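Local atomic coordinates of Rab GDP dissociation inhibitor alpha (Naegleria fowleri, PDB entry 6C87), a protein that probably binds prenylated Rab GTPases in their GDP-bound form, slows release of the nucleotide and keeps the Rabs soluble for recycling between membranes. Residues H196-Y201 / E217-Y222; K87-N92 / T419-C424. All coordinates share one frame; numbering follows the deposited sequence.

From the N terminus the chain first runs through strands of the parallel sheet, then reaches 87-92, where strand 89-90 edges the mixed sheet. It goes on through strands 111-121 and 124-127 into a run of helices, where contact 1 closes a short loop, bringing helix 212-229 back against the end of helix 188-198. The chain then passes through both sheets before 419-424 returns to 87-92, so contact 2 closes a loop of 326 residues with contact 1 nested inside it. Their centres lie about 12 Å apart and they touch: Leu200 and Leu221 pack on Met90, and Arg218 NH2 forms a salt bridge with Glu422 OE1 at 2.8 Å.

Contact 1 (H196-Y201 / E217-Y222); sequences HAVALY and ERMRLY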
ATOM      1  N   HIS A 196       1.607   7.209  29.038  1.00 40.27           N
ATOM      2  CA  HIS A 196       0.212   6.866  29.296  1.00 44.76           C
ATOM      3  C   HIS A 196      -0.746   8.016  29.016  1.00 42.59           C
ATOM      4  O   HIS A 196      -1.834   7.792  28.485  1.00 38.06           O
ATOM      5  CB  HIS A 196       0.031   6.390  30.743  1.00 44.86           C
ATOM      6  CG  HIS A 196       0.786   5.137  31.070  1.00 46.50           C
ATOM      7  ND1 HIS A 196       0.175   4.004  31.558  1.00 49.65           N
ATOM      8  CD2 HIS A 196       2.105   4.843  30.989  1.00 50.04           C
ATOM      9  CE1 HIS A 196       1.083   3.065  31.759  1.00 50.64           C
ATOM     10  NE2 HIS A 196       2.263   3.549  31.419  1.00 49.20           N
ATOM     11  N   ALA A 197      -0.371   9.246  29.349  1.00 41.21           N
ATOM     12  CA  ALA A 197      -1.280  10.371  29.180  1.00 41.29           C
ATOM     13  C   ALA A 197      -1.126  11.073  27.837  1.00 40.93           C
ATOM     14  O   ALA A 197      -2.089  11.700  27.377  1.00 40.54           O
ATOM     15  CB  ALA A 197      -1.083  11.393  30.310  1.00 38.87           C
ATOM     16  N   VAL A 198       0.045  10.990  27.199  1.00 34.14           N
ATOM     17  CA  VAL A 198       0.247  11.618  25.894  1.00 32.35           C
ATOM     18  C   VAL A 198       0.137  10.599  24.767  1.00 37.63           C
ATOM     19  O   VAL A 198      -0.668  10.764  23.843  1.00 47.18           O
ATOM     20  CB  VAL A 198       1.607  12.332  25.809  1.00 37.12           C
ATOM     21  CG1 VAL A 198       1.751  12.982  24.448  1.00 31.94           C
ATOM     22  CG2 VAL A 198       1.753  13.359  26.909  1.00 37.06           C
ATOM     23  N   ALA A 199       0.959   9.553  24.822  1.00 42.74           N
ATOM     24  CA  ALA A 199       0.985   8.543  23.770  1.00 37.32           C
ATOM     25  C   ALA A 199      -0.106   7.491  23.929  1.00 42.92           C
ATOM     26  O   ALA A 199      -0.336   6.721  22.989  1.00 51.48           O
ATOM     27  CB  ALA A 199       2.362   7.878  23.722  1.00 40.84           C
ATOM     28  N   LEU A 200      -0.759   7.440  25.094  1.00 45.68           N
ATOM     29  CA  LEU A 200      -1.953   6.629  25.353  1.00 39.29           C
ATOM     30  C   LEU A 200      -1.671   5.129  25.395  1.00 39.96           C
ATOM     31  O   LEU A 200      -2.552   4.318  25.102  1.00 46.06           O
ATOM     32  CB  LEU A 200      -3.060   6.923  24.331  1.00 39.04           C
ATOM     33  CG  LEU A 200      -3.506   8.380  24.242  1.00 38.55           C
ATOM     34  CD1 LEU A 200      -4.859   8.452  23.550  1.00 31.57           C
ATOM     35  CD2 LEU A 200      -3.536   9.069  25.617  1.00 30.16           C
ATOM     36  N   TYR A 201      -0.461   4.733  25.774  1.00 42.23           N
ATOM     37  CA  TYR A 201      -0.217   3.333  26.080  1.00 43.70           C
ATOM     38  C   TYR A 201      -0.824   2.997  27.435  1.00 44.22           C
ATOM     39  O   TYR A 201      -0.949   3.854  28.311  1.00 48.96           O
ATOM     40  CB  TYR A 201       1.281   3.016  26.087  1.00 45.24           C
ATOM     41  CG  TYR A 201       1.928   3.053  24.720  1.00 50.18           C
ATOM     42  CD1 TYR A 201       1.670   2.060  23.782  1.00 53.93           C
ATOM     43  CD2 TYR A 201       2.803   4.076  24.369  1.00 47.38           C
ATOM     44  CE1 TYR A 201       2.258   2.089  22.532  1.00 54.85           C
ATOM     45  CE2 TYR A 201       3.400   4.111  23.121  1.00 48.08           C
ATOM     46  CZ  TYR A 201       3.125   3.115  22.208  1.00 54.03           C
ATOM     47  OH  TYR A 201       3.712   3.147  20.963  1.00 59.28           O
ATOM     48  N   GLU A 217       5.415   9.504  16.795  1.00 58.66           N
ATOM     49  CA  GLU A 217       4.245   9.791  15.971  1.00 58.21           C
ATOM     50  C   GLU A 217       2.996   9.972  16.829  1.00 54.44           C
ATOM     51  O   GLU A 217       2.185  10.870  16.570  1.00 51.14           O
ATOM     52  CB  GLU A 217       4.042   8.674  14.943  1.00 52.85           C
ATOM     53  N   ARG A 218       2.846   9.155  17.882  1.00 50.31           N
ATOM     54  CA  ARG A 218       1.693   9.278  18.771  1.00 43.44           C
ATOM     55  C   ARG A 218       1.710  10.594  19.541  1.00 42.10           C
ATOM     56  O   ARG A 218       0.662  11.213  19.749  1.00 42.60           O
ATOM     57  CB  ARG A 218       1.657   8.118  19.761  1.00 39.54           C
ATOM     58  CG  ARG A 218       1.402   6.762  19.194  1.00 40.14           C
ATOM     59  CD  ARG A 218       1.470   5.766  20.338  1.00 50.97           C
ATOM     60  NE  ARG A 218       0.845   4.490  20.018  1.00 62.59           N
ATOM     61  CZ  ARG A 218      -0.323   4.092  20.507  1.00 63.10           C
ATOM     62  NH1 ARG A 218      -0.997   4.873  21.340  1.00 50.18           N
ATOM     63  NH2 ARG A 218      -0.818   2.910  20.161  1.00 72.50           N
ATOM     64  N   MET A 219       2.880  11.015  20.014  1.00 44.98           N
ATOM     65  CA  MET A 219       2.954  12.298  20.704  1.00 52.30           C
ATOM     66  C   MET A 219       2.642  13.448  19.753  1.00 54.15           C
ATOM     67  O   MET A 219       1.997  14.427  20.148  1.00 55.66           O
ATOM     68  CB  MET A 219       4.333  12.473  21.335  1.00 50.60           C
ATOM     69  CG  MET A 219       4.756  11.315  22.222  1.00 59.08           C
ATOM     70  SD  MET A 219       6.408  11.490  22.957  1.00 74.15           S
ATOM     71  CE  MET A 219       6.812  13.200  22.569  1.00 79.94           C
ATOM     72  N   ARG A 220       3.088  13.347  18.494  1.00 46.75           N
ATOM     73  CA  ARG A 220       2.769  14.373  17.505  1.00 53.16           C
ATOM     74  C   ARG A 220       1.272  14.420  17.222  1.00 51.81           C
ATOM     75  O   ARG A 220       0.702  15.501  17.030  1.00 54.44           O
ATOM     76  CB  ARG A 220       3.539  14.129  16.205  1.00 54.92           C
ATOM     77  CG  ARG A 220       5.054  14.113  16.339  1.00 64.37           C
ATOM     78  CD  ARG A 220       5.682  15.493  16.228  1.00 72.39           C
ATOM     79  NE  ARG A 220       7.133  15.417  16.378  1.00 74.12           N
ATOM     80  CZ  ARG A 220       7.969  15.071  15.404  1.00 75.79           C
ATOM     81  NH1 ARG A 220       7.498  14.772  14.202  1.00 82.54           N
ATOM     82  NH2 ARG A 220       9.275  15.022  15.629  1.00 72.21           N
ATOM     83  N   LEU A 221       0.622  13.259  17.173  1.00 39.41           N
ATOM     84  CA  LEU A 221      -0.818  13.240  16.968  1.00 47.36           C
ATOM     85  C   LEU A 221      -1.537  13.986  18.082  1.00 49.36           C
ATOM     86  O   LEU A 221      -2.454  14.779  17.822  1.00 47.33           O
ATOM     87  CB  LEU A 221      -1.302  11.793  16.894  1.00 48.77           C
ATOM     88  CG  LEU A 221      -2.808  11.570  16.802  1.00 45.96           C
ATOM     89  CD1 LEU A 221      -3.357  12.166  15.511  1.00 40.31           C
ATOM     90  CD2 LEU A 221      -3.110  10.083  16.898  1.00 43.48           C
ATOM     91  N   TYR A 222      -1.109  13.759  19.330  1.00 42.33           N
ATOM     92  CA  TYR A 222      -1.689  14.452  20.473  1.00 38.97           C
ATOM     93  C   TYR A 222      -1.489  15.957  20.358  1.00 44.47           C
ATOM     94  O   TYR A 222      -2.442  16.729  20.493  1.00 50.69           O
ATOM     95  CB  TYR A 222      -1.074  13.908  21.771  1.00 41.05           C
ATOM     96  CG  TYR A 222      -1.691  14.434  23.062  1.00 38.85           C
ATOM     97  CD1 TYR A 222      -1.495  15.754  23.465  1.00 37.03           C
ATOM     98  CD2 TYR A 222      -2.457  13.615  23.880  1.00 39.87           C
ATOM     99  CE1 TYR A 222      -2.053  16.246  24.629  1.00 34.20           C
ATOM    100  CE2 TYR A 222      -3.016  14.099  25.063  1.00 38.08           C
ATOM    101  CZ  TYR A 222      -2.815  15.419  25.425  1.00 36.99           C
ATOM    102  OH  TYR A 222      -3.360  15.924  26.585  1.00 37.17           O
TER
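Arg218 reaches from helix 212-229 to Tyr201 and Ala199, in the helical part of the GDI fold, where the turn that follows helix 188-198 packs on helix 212-229. The arginine chain, with CG anti to its carbonyl carbon (chi1 -67°) and then extended to NE, runs across Ala199 and brings the guanidinium over one face of the Tyr201 ring. This is a cation-pi contact, with Arg218 CZ 4.2 Å from the ring centroid. The two planes are 31° apart, so the groups are tilted rather than flatly stacked, and NE passes close to Tyr201 CZ. Near the guanidinium edge, NH1 donates a hydrogen bond to Ala199 O at 2.6 Å. The donor lies almost in line with the C=O bond, although the oxygen stands somewhat out of the guanidinium plane. The arginine is thus held both by its face and near its edge, and with NH2 in a salt bridge to Glu422 its two terminal nitrogens are engaged by different partners. Leu200, next to Ala199, leaves the helical conformation with a positive phi. Tyr206 also stacks on the Tyr201 ring.

The rest of the contact is largely apolar. Val198 CG1, anti to its own backbone N (chi1 -179°), fits between Met219, next to Arg218, and Tyr222, one turn on, lying 4.1 Å from Met219 CB. Val198 and Tyr222 cross at about a right angle, and the methyl CG1 stands 4.0 Å from Tyr222 CG. Ala199 CB rests against Arg218 CB, 4.0 Å away, where the helix and the loop come close. The Tyr222 ring also runs past the Val198 and Ala197 carbonyls, with CE2 3.5 Å from Ala197 O, while its hydroxyl OH hydrogen-bonds to Ser117 OG in strand 111-121.

Contact 2 (K87-N92 / T419-C424); sequences KFLMAN and THFESC
Phe88 and His420 form a single parallel beta bridge, their CA atoms 4.5 Å apart, just before strand 89-90 of the mixed sheet in the GDI fold, beside the loop leading into helix 422-436. Phe88 N donates to Thr419 O at 2.8 Å in a nearly straight bond (177°), although the donor sits well above the carbonyl plane. One residue on, His420 CA makes a CA-H...O contact with Phe88 O.

Past the bridge, Phe421 packs its ring against Lys87 and Leu89. Lys87 CB lies over one face of the ring, offset toward the rim, in a CH-pi contact with CB 3.5 Å from the ring centroid. Further along the lysine chain, CD meets the ring at CE1 and CD1. Leu89 approaches the ring obliquely, its CG 3.9 Å from Phe421 CD2. Leu95 of helix 94-102 touches both Leu89 and Phe421, tying that helix to the pair.

A bend at the end of the lysine chain (chi4 -82°) turns NZ to Thr418 O and Asp416, whose carboxylate bonds it as a salt bridge. NZ also donates to a water, 3.0 Å away, which receives the backbone N-H of Cys424 in the first turn of the helix and donates its own hydrogen to His420 O at 2.8 Å.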
ATOM      1  N   LYS A  87     -16.244   6.844  26.240  1.00 35.77           N
ATOM      2  CA  LYS A  87     -14.886   6.966  25.727  1.00 37.61           C
ATOM      3  C   LYS A  87     -14.792   8.218  24.866  1.00 41.37           C
ATOM      4  O   LYS A  87     -15.736   8.571  24.153  1.00 41.84           O
ATOM      5  CB  LYS A  87     -14.462   5.735  24.903  1.00 31.52           C
ATOM      6  CG  LYS A  87     -14.365   4.423  25.680  1.00 36.54           C
ATOM      7  CD  LYS A  87     -14.228   3.234  24.716  1.00 36.01           C
ATOM      8  CE  LYS A  87     -14.076   1.896  25.448  1.00 31.96           C
ATOM      9  NZ  LYS A  87     -12.675   1.617  25.893  1.00 34.16           N
ATOM     10  N   PHE A  88     -13.655   8.891  24.946  1.00 35.72           N
ATOM     11  CA  PHE A  88     -13.395  10.047  24.109  1.00 37.34           C
ATOM     12  C   PHE A  88     -12.739   9.612  22.802  1.00 45.00           C
ATOM     13  O   PHE A  88     -12.118   8.549  22.713  1.00 53.76           O
ATOM     14  CB  PHE A  88     -12.488  11.040  24.838  1.00 40.19           C
ATOM     15  CG  PHE A  88     -13.154  11.752  25.979  1.00 37.25           C
ATOM     16  CD1 PHE A  88     -14.490  12.115  25.906  1.00 37.31           C
ATOM     17  CD2 PHE A  88     -12.444  12.055  27.125  1.00 36.92           C
ATOM     18  CE1 PHE A  88     -15.097  12.778  26.953  1.00 32.61           C
ATOM     19  CE2 PHE A  88     -13.047  12.716  28.178  1.00 36.86           C
ATOM     20  CZ  PHE A  88     -14.369  13.085  28.091  1.00 30.58           C
ATOM     21  N   LEU A  89     -12.884  10.447  21.778  1.00 41.93           N
ATOM     22  CA  LEU A  89     -12.215  10.204  20.511  1.00 40.49           C
ATOM     23  C   LEU A  89     -11.007  11.127  20.405  1.00 45.55           C
ATOM     24  O   LEU A  89     -11.130  12.347  20.568  1.00 45.39           O
ATOM     25  CB  LEU A  89     -13.154  10.432  19.325  1.00 43.40           C
ATOM     26  CG  LEU A  89     -14.383   9.534  19.153  1.00 41.68           C
ATOM     27  CD1 LEU A  89     -15.608  10.081  19.911  1.00 36.57           C
ATOM     28  CD2 LEU A  89     -14.685   9.320  17.678  1.00 38.04           C
ATOM     29  N   MET A  90      -9.843  10.542  20.127  1.00 43.99           N
ATOM     30  CA  MET A  90      -8.690  11.335  19.722  1.00 39.56           C
ATOM     31  C   MET A  90      -9.016  11.995  18.387  1.00 39.41           C
ATOM     32  O   MET A  90      -9.422  11.319  17.435  1.00 38.71           O
ATOM     33  CB  MET A  90      -7.448  10.450  19.629  1.00 36.49           C
ATOM     34  CG  MET A  90      -6.244  11.077  18.945  1.00 42.59           C
ATOM     35  SD  MET A  90      -5.504  12.460  19.842  1.00 51.61           S
ATOM     36  CE  MET A  90      -5.083  11.697  21.409  1.00 38.45           C
ATOM     37  N   ALA A  91      -8.815  13.315  18.323  1.00 39.11           N
ATOM     38  CA  ALA A  91      -9.426  14.152  17.290  1.00 41.49           C
ATOM     39  C   ALA A  91      -9.155  13.688  15.860  1.00 52.81           C
ATOM     40  O   ALA A  91     -10.031  13.815  14.995  1.00 71.19           O
ATOM     41  CB  ALA A  91      -8.965  15.594  17.464  1.00 41.84           C
ATOM     42  N   ASN A  92      -7.969  13.157  15.573  1.00 39.61           N
ATOM     43  CA  ASN A  92      -7.741  12.671  14.209  1.00 43.95           C
ATOM     44  C   ASN A  92      -7.230  11.235  14.209  1.00 42.60           C
ATOM     45  O   ASN A  92      -6.431  10.852  13.348  1.00 42.11           O
ATOM     46  CB  ASN A  92      -6.783  13.586  13.443  1.00 55.30           C
ATOM     47  CG  ASN A  92      -7.499  14.731  12.740  1.00 55.88           C
ATOM     48  OD1 ASN A  92      -8.457  14.519  11.997  1.00 60.23           O
ATOM     49  ND2 ASN A  92      -7.039  15.954  12.980  1.00 54.24           N
ATOM     50  N   THR A 419     -10.764   5.214  28.577  1.00 40.48           N
ATOM     51  CA  THR A 419     -11.733   6.234  28.201  1.00 38.23           C
ATOM     52  C   THR A 419     -11.353   6.923  26.890  1.00 38.26           C
ATOM     53  O   THR A 419     -11.661   8.102  26.690  1.00 37.25           O
ATOM     54  CB  THR A 419     -11.888   7.262  29.324  1.00 37.00           C
ATOM     55  OG1 THR A 419     -10.593   7.663  29.789  1.00 40.94           O
ATOM     56  CG2 THR A 419     -12.651   6.662  30.480  1.00 33.83           C
ATOM     57  N   HIS A 420     -10.666   6.210  26.002  1.00 39.19           N
ATOM     58  CA  HIS A 420     -10.470   6.644  24.627  1.00 38.48           C
ATOM     59  C   HIS A 420     -10.653   5.426  23.728  1.00 39.56           C
ATOM     60  O   HIS A 420     -10.684   4.285  24.198  1.00 38.03           O
ATOM     61  CB  HIS A 420      -9.110   7.332  24.429  1.00 31.95           C
ATOM     62  CG  HIS A 420      -7.968   6.645  25.108  1.00 37.56           C
ATOM     63  ND1 HIS A 420      -7.336   5.543  24.571  1.00 43.55           N
ATOM     64  CD2 HIS A 420      -7.335   6.909  26.276  1.00 43.21           C
ATOM     65  CE1 HIS A 420      -6.362   5.161  25.377  1.00 46.11           C
ATOM     66  NE2 HIS A 420      -6.340   5.971  26.420  1.00 45.35           N
ATOM     67  N   PHE A 421     -10.795   5.667  22.424  1.00 35.39           N
ATOM     68  CA  PHE A 421     -11.351   4.654  21.530  1.00 36.65           C
ATOM     69  C   PHE A 421     -10.331   3.871  20.712  1.00 39.00           C
ATOM     70  O   PHE A 421     -10.749   3.059  19.880  1.00 40.72           O
ATOM     71  CB  PHE A 421     -12.361   5.301  20.574  1.00 29.84           C
ATOM     72  CG  PHE A 421     -13.788   5.225  21.044  1.00 28.44           C
ATOM     73  CD1 PHE A 421     -14.455   4.005  21.092  1.00 32.67           C
ATOM     74  CD2 PHE A 421     -14.472   6.370  21.422  1.00 25.31           C
ATOM     75  CE1 PHE A 421     -15.782   3.926  21.517  1.00 25.62           C
ATOM     76  CE2 PHE A 421     -15.804   6.303  21.840  1.00 28.72           C
ATOM     77  CZ  PHE A 421     -16.457   5.074  21.894  1.00 26.03           C
ATOM     78  N   GLU A 422      -9.023   4.065  20.925  1.00 36.17           N
ATOM     79  CA  GLU A 422      -8.026   3.430  20.057  1.00 39.27           C
ATOM     80  C   GLU A 422      -8.149   1.906  20.051  1.00 42.83           C
ATOM     81  O   GLU A 422      -8.109   1.269  18.991  1.00 42.98           O
ATOM     82  CB  GLU A 422      -6.615   3.817  20.476  1.00 43.41           C
ATOM     83  CG  GLU A 422      -5.625   3.598  19.363  1.00 52.32           C
ATOM     84  CD  GLU A 422      -4.198   3.714  19.824  1.00 62.66           C
ATOM     85  OE1 GLU A 422      -3.292   3.465  19.001  1.00 62.66           O
ATOM     86  OE2 GLU A 422      -3.986   4.040  21.010  1.00 70.73           O
ATOM     87  N   SER A 423      -8.272   1.297  21.229  1.00 38.20           N
ATOM     88  CA  SER A 423      -8.335  -0.159  21.269  1.00 39.91           C
ATOM     89  C   SER A 423      -9.622  -0.670  20.626  1.00 47.33           C
ATOM     90  O   SER A 423      -9.627  -1.739  20.001  1.00 52.37           O
ATOM     91  CB  SER A 423      -8.169  -0.643  22.714  1.00 29.64           C
ATOM     92  OG  SER A 423      -9.287  -0.320  23.512  1.00 39.45           O
ATOM     93  N   CYS A 424     -10.717   0.085  20.746  1.00 36.28           N
ATOM     94  CA  CYS A 424     -11.923  -0.272  20.010  1.00 36.80           C
ATOM     95  C   CYS A 424     -11.705  -0.174  18.499  1.00 41.20           C
ATOM     96  O   CYS A 424     -12.137  -1.054  17.743  1.00 47.87           O
ATOM     97  CB  CYS A 424     -13.082   0.618  20.460  1.00 33.95           C
ATOM     98  SG  CYS A 424     -14.472   0.669  19.323  1.00 49.75           S
TER
HETATM   99  O   HOH W   1     -11.311   1.681  23.263  1.00 35.92           O
HETATM  100  O   HOH W   2      -9.408   7.672  20.187  1.00 31.23           O